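Local coordinates for protein EreC (Klebsiella pneumoniae, PDB 6XCQ) that probably hydrolyses the macrolactone ester of erythromycin and related macrolides, thereby giving its bacterial host resistance to these antibiotics, at residues 38-43 with 425-430; 48-53 with 80-85; 70-75 with 349-354; 342-347 with 405-410. The protein carries 1 engineered substitution. All blocks are in the same frame, centred on the assembly; numbering follows the deposited sequence. Where two conformers were deposited one is given.

Contact 1: residues 38-43 with 425-430; sequences TLLQPQ and VCVPSA
L39 and L40 sit at the middle two positions of a type I beta turn and reach from it onto the last strand, 423-427, of the mixed beta-sheet. The turn starts at T38, whose carbonyl O accepts a hydrogen bond from Q41 N (2.9 Å), while T38 OG1 is engaged by D46 and E49. L39 comes next. Its CG stands anti to the backbone N (chi1 176°), which carries the isopropyl end to the strand, where CD2 does all the touching. This methyl lies 3.5 Å from V425 CG1, a pair tighter than ordinary van der Waals contact, and 3.9 Å from V427 CG1, with the L39 and V427 side chains running at about a right angle to each other. V425 and V427 can share one methyl because they point to the same face of the strand; C426 between them turns to the other face and packs on L346. The carbonyl of L39 is held from a different quarter, by S81 OG on helix 73-90, and L39 also leans on S392 of the neighbouring strand 392-396. L40 reaches the strand farther on. Its CG lies beside the backbone N instead (chi1 -56°), and its two methyls divide the work: CD2 approaches V427 CG1 at 3.8 Å, so V427 CG1 is wedged against both leucines. Where the strand gives way to loop, the other methyl ends against the P428 ring, L40 CD1 lying 4.0 Å from P428 CD.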
loop_
_atom_site.group_PDB
_atom_site.type_symbol
_atom_site.label_atom_id
_atom_site.label_comp_id
_atom_site.label_asym_id
_atom_site.label_seq_id
_atom_site.Cartn_x
_atom_site.Cartn_y
_atom_site.Cartn_z
ATOM N N THR A 38 16.470 17.223 -10.169
ATOM C CA THR A 38 17.050 15.890 -10.117
ATOM C C THR A 38 16.066 14.829 -9.626
ATOM O O THR A 38 16.442 13.654 -9.546
ATOM C CB THR A 38 18.318 15.890 -9.245
ATOM O OG1 THR A 38 17.987 16.090 -7.863
ATOM C CG2 THR A 38 19.275 17.001 -9.703
ATOM N N LEU A 39 14.809 15.199 -9.346
ATOM C CA LEU A 39 13.880 14.257 -8.715
ATOM C C LEU A 39 13.714 12.984 -9.539
ATOM O O LEU A 39 13.617 11.884 -8.982
ATOM C CB LEU A 39 12.519 14.912 -8.499
ATOM C CG LEU A 39 11.414 14.004 -7.935
ATOM C CD1 LEU A 39 11.639 13.719 -6.459
ATOM C CD2 LEU A 39 10.035 14.615 -8.152
ATOM N N LEU A 40 13.687 13.103 -10.866
ATOM C CA LEU A 40 13.461 11.934 -11.700
ATOM C C LEU A 40 14.757 11.244 -12.097
ATOM O O LEU A 40 14.747 10.387 -12.984
ATOM C CB LEU A 40 12.656 12.323 -12.942
ATOM C CG LEU A 40 11.319 12.998 -12.613
ATOM C CD1 LEU A 40 10.645 13.493 -13.881
ATOM C CD2 LEU A 40 10.389 12.077 -11.810
ATOM N N GLN A 41 15.867 11.580 -11.446
ATOM C CA GLN A 41 17.166 10.983 -11.744
ATOM C C GLN A 41 17.792 10.496 -10.445
ATOM O O GLN A 41 18.707 11.130 -9.903
ATOM C CB GLN A 41 18.054 11.981 -12.492
ATOM C CG GLN A 41 17.341 12.535 -13.729
ATOM C CD GLN A 41 18.243 13.351 -14.619
ATOM O OE1 GLN A 41 19.433 13.071 -14.725
ATOM N NE2 GLN A 41 17.679 14.372 -15.267
ATOM N N PRO A 42 17.329 9.350 -9.927
ATOM C CA PRO A 42 17.807 8.880 -8.617
ATOM C C PRO A 42 19.314 8.700 -8.524
ATOM O O PRO A 42 19.872 8.819 -7.428
ATOM C CB PRO A 42 17.084 7.534 -8.446
ATOM C CG PRO A 42 15.931 7.573 -9.388
ATOM C CD PRO A 42 16.359 8.423 -10.534
ATOM N N GLN A 43 19.981 8.392 -9.635
ATOM C CA GLN A 43 21.425 8.212 -9.641
ATOM C C GLN A 43 22.196 9.524 -9.575
ATOM O O GLN A 43 23.362 9.511 -9.171
ATOM C CB GLN A 43 21.842 7.438 -10.888
ATOM C CG GLN A 43 21.824 5.938 -10.687
ATOM C CD GLN A 43 20.465 5.424 -10.237
ATOM O OE1 GLN A 43 20.295 4.989 -9.091
ATOM N NE2 GLN A 43 19.492 5.456 -11.144
ATOM N N VAL A 425 4.597 16.372 -4.054
ATOM C CA VAL A 425 5.577 16.183 -5.119
ATOM C C VAL A 425 4.815 16.178 -6.434
ATOM O O VAL A 425 3.847 15.426 -6.588
ATOM C CB VAL A 425 6.350 14.867 -4.908
ATOM C CG1 VAL A 425 7.224 14.514 -6.084
ATOM C CG2 VAL A 425 7.161 14.929 -3.625
ATOM N N CYS A 426 5.248 16.996 -7.389
ATOM C CA CYS A 426 4.529 17.095 -8.652
ATOM C C CYS A 426 5.512 16.967 -9.809
ATOM O O CYS A 426 6.471 17.739 -9.894
ATOM C CB CYS A 426 3.755 18.413 -8.719
ATOM S SG CYS A 426 2.755 18.574 -10.229
ATOM N N VAL A 427 5.295 15.977 -10.673
ATOM C CA VAL A 427 6.189 15.691 -11.796
ATOM C C VAL A 427 5.547 16.212 -13.083
ATOM O O VAL A 427 4.349 16.526 -13.091
ATOM C CB VAL A 427 6.507 14.187 -11.875
ATOM C CG1 VAL A 427 7.158 13.707 -10.557
ATOM C CG2 VAL A 427 5.233 13.382 -12.186
ATOM N N PRO A 428 6.296 16.351 -14.182
ATOM C CA PRO A 428 5.725 17.019 -15.362
ATOM C C PRO A 428 4.719 16.181 -16.133
ATOM O O PRO A 428 3.880 16.750 -16.845
ATOM C CB PRO A 428 6.964 17.327 -16.224
ATOM C CG PRO A 428 8.106 17.369 -15.262
ATOM C CD PRO A 428 7.769 16.283 -14.256
ATOM N N SER A 429 4.776 14.858 -16.029
ATOM C CA SER A 429 3.970 13.990 -16.875
ATOM C C SER A 429 3.811 12.666 -16.148
ATOM O O SER A 429 4.555 12.372 -15.209
ATOM C CB SER A 429 4.629 13.786 -18.248
ATOM O OG SER A 429 5.945 13.276 -18.070
ATOM N N ALA A 430 2.834 11.858 -16.590
ATOM C CA ALA A 430 2.547 10.577 -15.916
ATOM C C ALA A 430 2.299 9.493 -16.968
ATOM O O ALA A 430 1.159 9.144 -17.274
ATOM C CB ALA A 430 1.356 10.706 -14.954
#

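Contact 2: residues 48-53 with 80-85; sequences NEFEIL and ASLIRY
A short 3-10 turn and the helical residues that follow it pack on helix 73-90, with F50 at the end of the 3-10 turn and L53 just after it facing L82 and Y85 of the helix. Each pair is spaced three residues apart, so each presents its two side chains on one side of its own segment and the four interlock in a buried apolar patch. Y85 carries much of the contact: its CG is anti to the backbone N (chi1 166°), and the ring extends from the helix toward residues 50-53. F50 CB lies over a face of this ring in a CH-pi contact, 4.0 Å from its centroid and only 16° off the normal. L53 approaches the same ring obliquely, its CB 4.1 Å from Y85 CE2. The phenol oxygen thus arrives alongside their backbone, where F50 O already accepts a hydrogen bond from L53 N (2.9 Å); Y85 OH is itself hydrogen-bonded to T54 and to H90, which fixes the far end of the ring. Beside the tyrosine, L82 sends one methyl group forward. L394 of strand 392-396 also packs on both F50 and L53. L82 CD2 fits between F50 and L53, 3.9 Å from F50 CD1 and 3.8 Å from L53 CD1.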
loop_
_atom_site.group_PDB
_atom_site.type_symbol
_atom_site.label_atom_id
_atom_site.label_comp_id
_atom_site.label_asym_id
_atom_site.label_seq_id
_atom_site.Cartn_x
_atom_site.Cartn_y
_atom_site.Cartn_z
ATOM N N ASN A 48 20.302 18.983 -2.005
ATOM C CA ASN A 48 19.875 20.321 -1.601
ATOM C C ASN A 48 18.433 20.582 -1.986
ATOM O O ASN A 48 17.751 21.370 -1.323
ATOM C CB ASN A 48 20.762 21.402 -2.227
ATOM C CG ASN A 48 22.198 21.264 -1.817
ATOM O OD1 ASN A 48 22.550 21.557 -0.683
ATOM N ND2 ASN A 48 23.035 20.781 -2.730
ATOM N N GLU A 49 17.955 19.944 -3.064
ATOM C CA GLU A 49 16.596 20.201 -3.535
ATOM C C GLU A 49 15.534 19.659 -2.577
ATOM O O GLU A 49 14.377 20.075 -2.658
ATOM C CB GLU A 49 16.407 19.607 -4.934
ATOM C CG GLU A 49 17.411 20.122 -5.947
ATOM C CD GLU A 49 17.155 19.615 -7.365
ATOM O OE1 GLU A 49 16.758 18.445 -7.551
ATOM O OE2 GLU A 49 17.332 20.405 -8.306
ATOM N N PHE A 50 15.900 18.758 -1.668
ATOM C CA PHE A 50 14.946 18.172 -0.732
ATOM C C PHE A 50 15.074 18.738 0.678
ATOM O O PHE A 50 14.389 18.264 1.592
ATOM C CB PHE A 50 15.096 16.645 -0.752
ATOM C CG PHE A 50 15.038 16.085 -2.148
ATOM C CD1 PHE A 50 13.819 15.889 -2.773
ATOM C CD2 PHE A 50 16.201 15.851 -2.870
ATOM C CE1 PHE A 50 13.756 15.435 -4.080
ATOM C CE2 PHE A 50 16.148 15.389 -4.176
ATOM C CZ PHE A 50 14.920 15.185 -4.786
ATOM N N GLU A 51 15.902 19.772 0.870
ATOM C CA GLU A 51 16.090 20.333 2.210
ATOM C C GLU A 51 14.792 20.881 2.767
ATOM O O GLU A 51 14.622 20.954 3.988
ATOM C CB GLU A 51 17.154 21.436 2.191
ATOM N N ILE A 52 13.865 21.269 1.886
ATOM C CA ILE A 52 12.564 21.773 2.305
ATOM C C ILE A 52 11.799 20.753 3.144
ATOM O O ILE A 52 10.937 21.129 3.945
ATOM C CB ILE A 52 11.783 22.205 1.040
ATOM C CG1 ILE A 52 10.405 22.756 1.359
ATOM C CG2 ILE A 52 11.646 21.052 0.072
ATOM C CD1 ILE A 52 9.619 23.067 0.093
ATOM N N LEU A 53 12.108 19.464 2.997
ATOM C CA LEU A 53 11.421 18.408 3.733
ATOM C C LEU A 53 12.061 18.097 5.075
ATOM O O LEU A 53 11.458 17.367 5.873
ATOM C CB LEU A 53 11.394 17.113 2.912
ATOM C CG LEU A 53 10.845 17.131 1.488
ATOM C CD1 LEU A 53 11.065 15.780 0.805
ATOM C CD2 LEU A 53 9.377 17.495 1.492
ATOM N N ALA A 80 11.953 6.356 -5.900
ATOM C CA ALA A 80 13.328 5.917 -5.692
ATOM C C ALA A 80 14.191 7.062 -5.182
ATOM O O ALA A 80 15.009 6.877 -4.270
ATOM C CB ALA A 80 13.900 5.341 -6.985
ATOM N N SER A 81 14.012 8.261 -5.744
ATOM C CA SER A 81 14.797 9.402 -5.274
ATOM C C SER A 81 14.490 9.727 -3.815
ATOM O O SER A 81 15.397 9.999 -3.024
ATOM C CB SER A 81 14.533 10.623 -6.159
ATOM O OG SER A 81 15.137 10.438 -7.433
ATOM N N LEU A 82 13.213 9.734 -3.444
ATOM C CA LEU A 82 12.877 10.102 -2.080
ATOM C C LEU A 82 13.235 8.987 -1.098
ATOM O O LEU A 82 13.501 9.263 0.072
ATOM C CB LEU A 82 11.401 10.467 -1.998
ATOM C CG LEU A 82 11.178 11.886 -2.527
ATOM C CD1 LEU A 82 9.719 12.167 -2.814
ATOM C CD2 LEU A 82 11.728 12.879 -1.516
ATOM N N ILE A 83 13.263 7.736 -1.553
ATOM C CA ILE A 83 13.810 6.661 -0.724
ATOM C C ILE A 83 15.282 6.940 -0.427
ATOM O O ILE A 83 15.720 6.890 0.729
ATOM C CB ILE A 83 13.602 5.296 -1.413
ATOM C CG1 ILE A 83 12.123 4.915 -1.384
ATOM C CG2 ILE A 83 14.415 4.197 -0.737
ATOM C CD1 ILE A 83 11.741 3.805 -2.371
ATOM N N ARG A 84 16.055 7.307 -1.458
ATOM C CA ARG A 84 17.454 7.684 -1.245
ATOM C C ARG A 84 17.585 8.776 -0.188
ATOM O O ARG A 84 18.412 8.680 0.724
ATOM C CB ARG A 84 18.087 8.148 -2.560
ATOM C CG ARG A 84 18.655 7.028 -3.411
ATOM C CD ARG A 84 19.680 7.572 -4.387
ATOM N NE ARG A 84 20.895 7.957 -3.680
ATOM C CZ ARG A 84 21.824 8.768 -4.168
ATOM N NH1 ARG A 84 21.679 9.299 -5.379
ATOM N NH2 ARG A 84 22.895 9.053 -3.436
ATOM N N TYR A 85 16.766 9.825 -0.291
ATOM C CA TYR A 85 16.838 10.916 0.676
ATOM C C TYR A 85 16.506 10.443 2.090
ATOM O O TYR A 85 17.198 10.791 3.055
ATOM C CB TYR A 85 15.894 12.037 0.248
ATOM C CG TYR A 85 15.628 13.054 1.324
ATOM C CD1 TYR A 85 16.597 13.981 1.686
ATOM C CD2 TYR A 85 14.401 13.101 1.965
ATOM C CE1 TYR A 85 16.347 14.929 2.660
ATOM C CE2 TYR A 85 14.142 14.034 2.940
ATOM C CZ TYR A 85 15.116 14.949 3.283
ATOM O OH TYR A 85 14.842 15.881 4.256
#

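Contact 3: residues 70-75 with 349-354; sequences HFVAEF and TVPEMQ
M353 reaches past the rings of F71 and H70 from its place on strand 349-354. Its CB serves as the root, with CG beside the backbone N (chi1 -70°). CG comes to the edge of the F71 ring, 4.1 Å from CE2, and SD stays next to that same carbon at 4.2 Å. There the chain bends (chi3 -77°), and CE ends at the edge of the H70 imidazole, 4.0 Å from CD2. The imidazole is held by partners outside the two segments: ND1 is hydrogen-bonded to E67 OE2, and the ring meets H306 edge-to-face. The root of M353 is steadied by its own strand, since M353 N donates to E352 OE1 (2.8 Å) on the anti lone pair of the carboxylate. Two residues before M353, P351 CD is met by V72 CG2 at 3.6 Å, the two side chains crossing at about a right angle. A water joins the backbones between these apolar touches, donating to H70 O (2.8 Å) and P351 O (2.7 Å). V72 is the N-cap residue of helix 73-90, and the contact lays a two-stranded antiparallel sheet, 349-354 with 365-370, against the loop leading from core strand 62-65 into that helix.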
loop_
_atom_site.group_PDB
_atom_site.type_symbol
_atom_site.label_atom_id
_atom_site.label_comp_id
_atom_site.label_asym_id
_atom_site.label_seq_id
_atom_site.Cartn_x
_atom_site.Cartn_y
_atom_site.Cartn_z
ATOM N N HIS A 70 -1.728 4.658 -10.044
ATOM C CA HIS A 70 -0.877 3.485 -10.120
ATOM C C HIS A 70 -0.245 3.391 -11.506
ATOM O O HIS A 70 -0.745 3.965 -12.482
ATOM C CB HIS A 70 -1.683 2.211 -9.834
ATOM C CG HIS A 70 -2.132 2.067 -8.407
ATOM N ND1 HIS A 70 -1.296 2.286 -7.333
ATOM C CD2 HIS A 70 -3.326 1.696 -7.883
ATOM C CE1 HIS A 70 -1.954 2.059 -6.209
ATOM N NE2 HIS A 70 -3.185 1.692 -6.516
ATOM N N PHE A 71 0.883 2.672 -11.577
ATOM C CA PHE A 71 1.471 2.216 -12.842
ATOM C C PHE A 71 2.104 3.346 -13.651
ATOM O O PHE A 71 2.152 3.275 -14.883
ATOM C CB PHE A 71 0.437 1.475 -13.698
ATOM C CG PHE A 71 -0.355 0.439 -12.927
ATOM C CD1 PHE A 71 0.295 -0.590 -12.265
ATOM C CD2 PHE A 71 -1.734 0.508 -12.855
ATOM C CE1 PHE A 71 -0.424 -1.557 -11.553
ATOM C CE2 PHE A 71 -2.461 -0.448 -12.136
ATOM C CZ PHE A 71 -1.799 -1.477 -11.487
ATOM N N VAL A 72 2.635 4.365 -12.981
ATOM C CA VAL A 72 3.209 5.542 -13.636
ATOM C C VAL A 72 4.723 5.500 -13.490
ATOM O O VAL A 72 5.240 5.354 -12.377
ATOM C CB VAL A 72 2.643 6.842 -13.042
ATOM C CG1 VAL A 72 3.381 8.033 -13.601
ATOM C CG2 VAL A 72 1.139 6.960 -13.290
ATOM N N ALA A 73 5.437 5.652 -14.615
ATOM C CA ALA A 73 6.897 5.563 -14.598
ATOM C C ALA A 73 7.512 6.679 -13.764
ATOM O O ALA A 73 8.433 6.440 -12.974
ATOM C CB ALA A 73 7.445 5.617 -16.027
ATOM N N GLU A 74 7.028 7.918 -13.946
ATOM C CA GLU A 74 7.595 9.047 -13.212
ATOM C C GLU A 74 7.401 8.905 -11.709
ATOM O O GLU A 74 8.241 9.365 -10.931
ATOM C CB GLU A 74 6.966 10.364 -13.688
ATOM C CG GLU A 74 7.388 10.798 -15.091
ATOM C CD GLU A 74 6.538 10.177 -16.182
ATOM O OE1 GLU A 74 5.701 9.294 -15.880
ATOM O OE2 GLU A 74 6.696 10.574 -17.351
ATOM N N PHE A 75 6.304 8.277 -11.274
ATOM C CA PHE A 75 6.112 8.138 -9.840
ATOM C C PHE A 75 7.075 7.111 -9.255
ATOM O O PHE A 75 7.551 7.298 -8.135
ATOM C CB PHE A 75 4.648 7.801 -9.526
ATOM C CG PHE A 75 3.698 8.959 -9.767
ATOM C CD1 PHE A 75 4.132 10.266 -9.640
ATOM C CD2 PHE A 75 2.382 8.735 -10.129
ATOM C CE1 PHE A 75 3.265 11.331 -9.853
ATOM C CE2 PHE A 75 1.511 9.792 -10.355
ATOM C CZ PHE A 75 1.952 11.088 -10.207
ATOM N N THR A 349 -2.572 13.118 -19.810
ATOM C CA THR A 349 -3.129 11.783 -19.707
ATOM C C THR A 349 -2.542 11.084 -18.488
ATOM O O THR A 349 -1.543 11.521 -17.905
ATOM C CB THR A 349 -2.841 10.957 -20.968
ATOM O OG1 THR A 349 -1.427 10.781 -21.096
ATOM C CG2 THR A 349 -3.368 11.659 -22.231
ATOM N N VAL A 350 -3.161 9.969 -18.124
ATOM C CA VAL A 350 -2.738 9.187 -16.966
ATOM C C VAL A 350 -3.162 7.743 -17.212
ATOM O O VAL A 350 -4.191 7.508 -17.871
ATOM C CB VAL A 350 -3.339 9.778 -15.675
ATOM C CG1 VAL A 350 -4.877 9.573 -15.613
ATOM C CG2 VAL A 350 -2.670 9.241 -14.453
ATOM N N PRO A 351 -2.389 6.750 -16.774
ATOM C CA PRO A 351 -2.887 5.371 -16.830
ATOM C C PRO A 351 -4.061 5.220 -15.884
ATOM O O PRO A 351 -4.015 5.658 -14.732
ATOM C CB PRO A 351 -1.686 4.524 -16.382
ATOM C CG PRO A 351 -0.514 5.442 -16.380
ATOM C CD PRO A 351 -1.038 6.819 -16.185
ATOM N N GLU A 352 -5.121 4.615 -16.376
ATOM C CA GLU A 352 -6.309 4.390 -15.578
ATOM C C GLU A 352 -6.646 2.907 -15.619
ATOM O O GLU A 352 -6.293 2.202 -16.570
ATOM C CB GLU A 352 -7.479 5.243 -16.103
ATOM C CG GLU A 352 -8.810 5.083 -15.344
ATOM C CD GLU A 352 -8.716 5.477 -13.880
ATOM O OE1 GLU A 352 -8.157 4.677 -13.092
ATOM O OE2 GLU A 352 -9.208 6.581 -13.520
ATOM N N MET A 353 -7.312 2.433 -14.575
ATOM C CA MET A 353 -7.811 1.070 -14.559
ATOM C C MET A 353 -9.188 1.022 -15.204
ATOM O O MET A 353 -10.080 1.792 -14.842
ATOM C CB MET A 353 -7.847 0.537 -13.128
ATOM C CG MET A 353 -6.438 0.305 -12.581
ATOM S SD MET A 353 -6.401 -0.059 -10.819
ATOM C CE MET A 353 -6.654 1.587 -10.172
ATOM N N GLN A 354 -9.347 0.136 -16.175
ATOM C CA GLN A 354 -10.604 -0.017 -16.893
ATOM C C GLN A 354 -11.323 -1.262 -16.386
ATOM O O GLN A 354 -10.832 -2.382 -16.568
ATOM C CB GLN A 354 -10.353 -0.099 -18.394
ATOM C CG GLN A 354 -11.638 -0.175 -19.195
ATOM C CD GLN A 354 -11.381 -0.237 -20.673
ATOM O OE1 GLN A 354 -11.706 0.695 -21.404
ATOM N NE2 GLN A 354 -10.775 -1.335 -21.127
HETATM O O HOH W 1 -3.511 3.911 -12.691
#

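Contact 4: residues 342-347 with 405-410; sequences AFTHLG and RMRSQS
R407 spends a single terminal nitrogen on two backbone carbonyls, those of H345 and G347. NH1 donates to H345 O at 2.9 Å from well above the carbonyl plane (42° out of it), and to G347 O at 2.8 Å in the carbonyl plane, on a lone pair. Both acceptors are tilted from the guanidinium plane and both bonds are bent, yet together they pin the group across the end of the strand. NH2 finds its own acceptor in D372 O. The strand end so gripped is also braced from within: G347 N donates to H345 ND1 (2.9 Å), close to the ring plane, which leaves the histidine's other nitrogen to face the second segment. There a water bridges H345 NE2 (2.9 Å) to Q409 O (2.8 Å).

The two strands belong to different sheets. Strand 338-345 lies inside the mixed central sheet, between 423-427 and 62-65, whereas 405-408 forms a small beta-hairpin with 411-414 and runs at 80° to residues 342-345. Nearer the crossing, T344 OG1 bonds E380 OE2 from helix 379-387, and the same carboxylate oxygen receives R407 N, so one acidic group ties both strands together. A second water donates to T344 OG1 at 2.9 Å and, weakly, to R407 O. M406 supplies the apolar part. Its chain passes T344 at a slant, CG lying 4.0 Å from T344 CB, then bends at chi3 (54°) to set CE against A342 CB at 3.6 Å.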
loop_
_atom_site.group_PDB
_atom_site.type_symbol
_atom_site.label_atom_id
_atom_site.label_comp_id
_atom_site.label_asym_id
_atom_site.label_seq_id
_atom_site.Cartn_x
_atom_site.Cartn_y
_atom_site.Cartn_z
ATOM N N ALA A 342 2.043 13.392 -0.832
ATOM C CA ALA A 342 1.306 13.072 -2.050
ATOM C C ALA A 342 2.160 13.338 -3.287
ATOM O O ALA A 342 2.997 14.241 -3.293
ATOM C CB ALA A 342 0.026 13.893 -2.141
ATOM N N PHE A 343 1.955 12.529 -4.330
ATOM C CA PHE A 343 2.591 12.715 -5.636
ATOM C C PHE A 343 1.502 13.028 -6.647
ATOM O O PHE A 343 0.526 12.278 -6.744
ATOM C CB PHE A 343 3.324 11.456 -6.125
ATOM C CG PHE A 343 4.608 11.150 -5.433
ATOM C CD1 PHE A 343 4.851 11.558 -4.125
ATOM C CD2 PHE A 343 5.561 10.375 -6.074
ATOM C CE1 PHE A 343 6.048 11.224 -3.477
ATOM C CE2 PHE A 343 6.755 10.043 -5.436
ATOM C CZ PHE A 343 6.993 10.473 -4.139
ATOM N N THR A 344 1.676 14.090 -7.430
ATOM C CA THR A 344 0.740 14.355 -8.513
ATOM C C THR A 344 1.534 14.770 -9.758
ATOM O O THR A 344 2.759 14.647 -9.799
ATOM C CB THR A 344 -0.319 15.379 -8.086
ATOM O OG1 THR A 344 -1.345 15.423 -9.089
ATOM C CG2 THR A 344 0.294 16.765 -7.883
ATOM N N HIS A 345 0.835 15.230 -10.797
ATOM C CA HIS A 345 1.503 15.446 -12.078
ATOM C C HIS A 345 0.723 16.437 -12.922
ATOM O O HIS A 345 -0.467 16.680 -12.699
ATOM C CB HIS A 345 1.657 14.128 -12.857
ATOM C CG HIS A 345 0.352 13.591 -13.350
ATOM N ND1 HIS A 345 -0.164 13.906 -14.592
ATOM C CD2 HIS A 345 -0.567 12.794 -12.748
ATOM C CE1 HIS A 345 -1.336 13.311 -14.742
ATOM N NE2 HIS A 345 -1.607 12.632 -13.634
ATOM N N LEU A 346 1.408 16.970 -13.937
ATOM C CA LEU A 346 0.844 17.958 -14.850
ATOM C C LEU A 346 0.565 17.394 -16.241
ATOM O O LEU A 346 0.296 18.167 -17.168
ATOM C CB LEU A 346 1.779 19.172 -14.963
ATOM C CG LEU A 346 2.173 19.882 -13.672
ATOM C CD1 LEU A 346 2.965 21.146 -13.990
ATOM C CD2 LEU A 346 0.942 20.238 -12.838
ATOM N N GLY A 347 0.594 16.073 -16.407
ATOM C CA GLY A 347 0.383 15.490 -17.718
ATOM C C GLY A 347 -1.063 15.575 -18.168
ATOM O O GLY A 347 -1.990 15.725 -17.374
ATOM N N ARG A 405 -8.368 20.824 -4.417
ATOM C CA ARG A 405 -8.528 19.544 -5.082
ATOM C C ARG A 405 -7.197 19.116 -5.687
ATOM O O ARG A 405 -6.325 19.944 -5.962
ATOM C CB ARG A 405 -9.647 19.586 -6.147
ATOM C CG ARG A 405 -9.506 20.625 -7.243
ATOM C CD ARG A 405 -10.820 20.771 -8.030
ATOM N NE ARG A 405 -11.701 21.783 -7.452
ATOM C CZ ARG A 405 -12.825 21.516 -6.796
ATOM N NH1 ARG A 405 -13.223 20.263 -6.634
ATOM N NH2 ARG A 405 -13.553 22.503 -6.300
ATOM N N MET A 406 -7.030 17.798 -5.844
ATOM C CA MET A 406 -5.812 17.239 -6.417
ATOM C C MET A 406 -6.185 16.038 -7.269
ATOM O O MET A 406 -7.117 15.300 -6.943
ATOM C CB MET A 406 -4.804 16.835 -5.322
ATOM C CG MET A 406 -3.460 16.323 -5.852
ATOM S SD MET A 406 -2.185 16.357 -4.560
ATOM C CE MET A 406 -3.016 15.424 -3.278
ATOM N N ARG A 407 -5.439 15.834 -8.353
ATOM C CA ARG A 407 -5.716 14.709 -9.232
ATOM C C ARG A 407 -5.571 13.390 -8.475
ATOM O O ARG A 407 -4.733 13.242 -7.588
ATOM C CB ARG A 407 -4.777 14.728 -10.435
ATOM C CG ARG A 407 -5.042 15.927 -11.377
ATOM C CD ARG A 407 -3.982 16.030 -12.430
ATOM N NE ARG A 407 -4.520 16.587 -13.673
ATOM C CZ ARG A 407 -3.805 16.797 -14.766
ATOM N NH1 ARG A 407 -2.507 16.522 -14.774
ATOM N NH2 ARG A 407 -4.395 17.263 -15.859
ATOM N N SER A 408 -6.402 12.428 -8.840
ATOM C CA SER A 408 -6.298 11.093 -8.273
ATOM C C SER A 408 -6.853 10.156 -9.335
ATOM O O SER A 408 -8.020 10.286 -9.714
ATOM C CB SER A 408 -7.077 11.008 -6.956
ATOM O OG SER A 408 -7.139 9.685 -6.459
ATOM N N GLN A 409 -6.013 9.263 -9.849
ATOM C CA GLN A 409 -6.348 8.460 -11.046
ATOM C C GLN A 409 -6.716 9.452 -12.155
ATOM O O GLN A 409 -6.048 10.487 -12.290
ATOM C CB GLN A 409 -7.420 7.431 -10.720
ATOM C CG GLN A 409 -6.994 6.369 -9.706
ATOM C CD GLN A 409 -5.760 5.600 -10.134
ATOM O OE1 GLN A 409 -4.784 5.545 -9.395
ATOM N NE2 GLN A 409 -5.810 4.966 -11.322
ATOM N N SER A 410 -7.766 9.200 -12.937
ATOM C CA SER A 410 -8.210 10.146 -13.954
ATOM C C SER A 410 -9.221 11.152 -13.419
ATOM O O SER A 410 -9.781 11.918 -14.204
ATOM C CB SER A 410 -8.799 9.411 -15.165
ATOM O OG SER A 410 -9.933 8.647 -14.815
HETATM O O HOH W 2 -2.432 12.787 -9.329
HETATM O O HOH W 3 -3.415 11.428 -11.744
HETATM O O HOH W 4 -2.520 18.787 -18.166
#

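From the N terminus, the loop after the first strand, 33-36, supplies the first segment of contact 1, whose partner lies near the C-terminal end; contact 1 therefore closes a loop of almost the whole chain, and the other three nest inside it. Contact 2 closes a short loop, fixing the approach to helix 54-57 against helix 73-90. Contact 3 opens within that loop, at the start of the same helix, so it crosses contact 2; contact 4 opens before contact 3 closes and crosses it too, while contacts 2 and 4 follow in series. Contacts 1 and 4 meet through neighbouring strands 423-427 and 338-345, and E352 bonds Q409 and S410, joining the two small peripheral sheets.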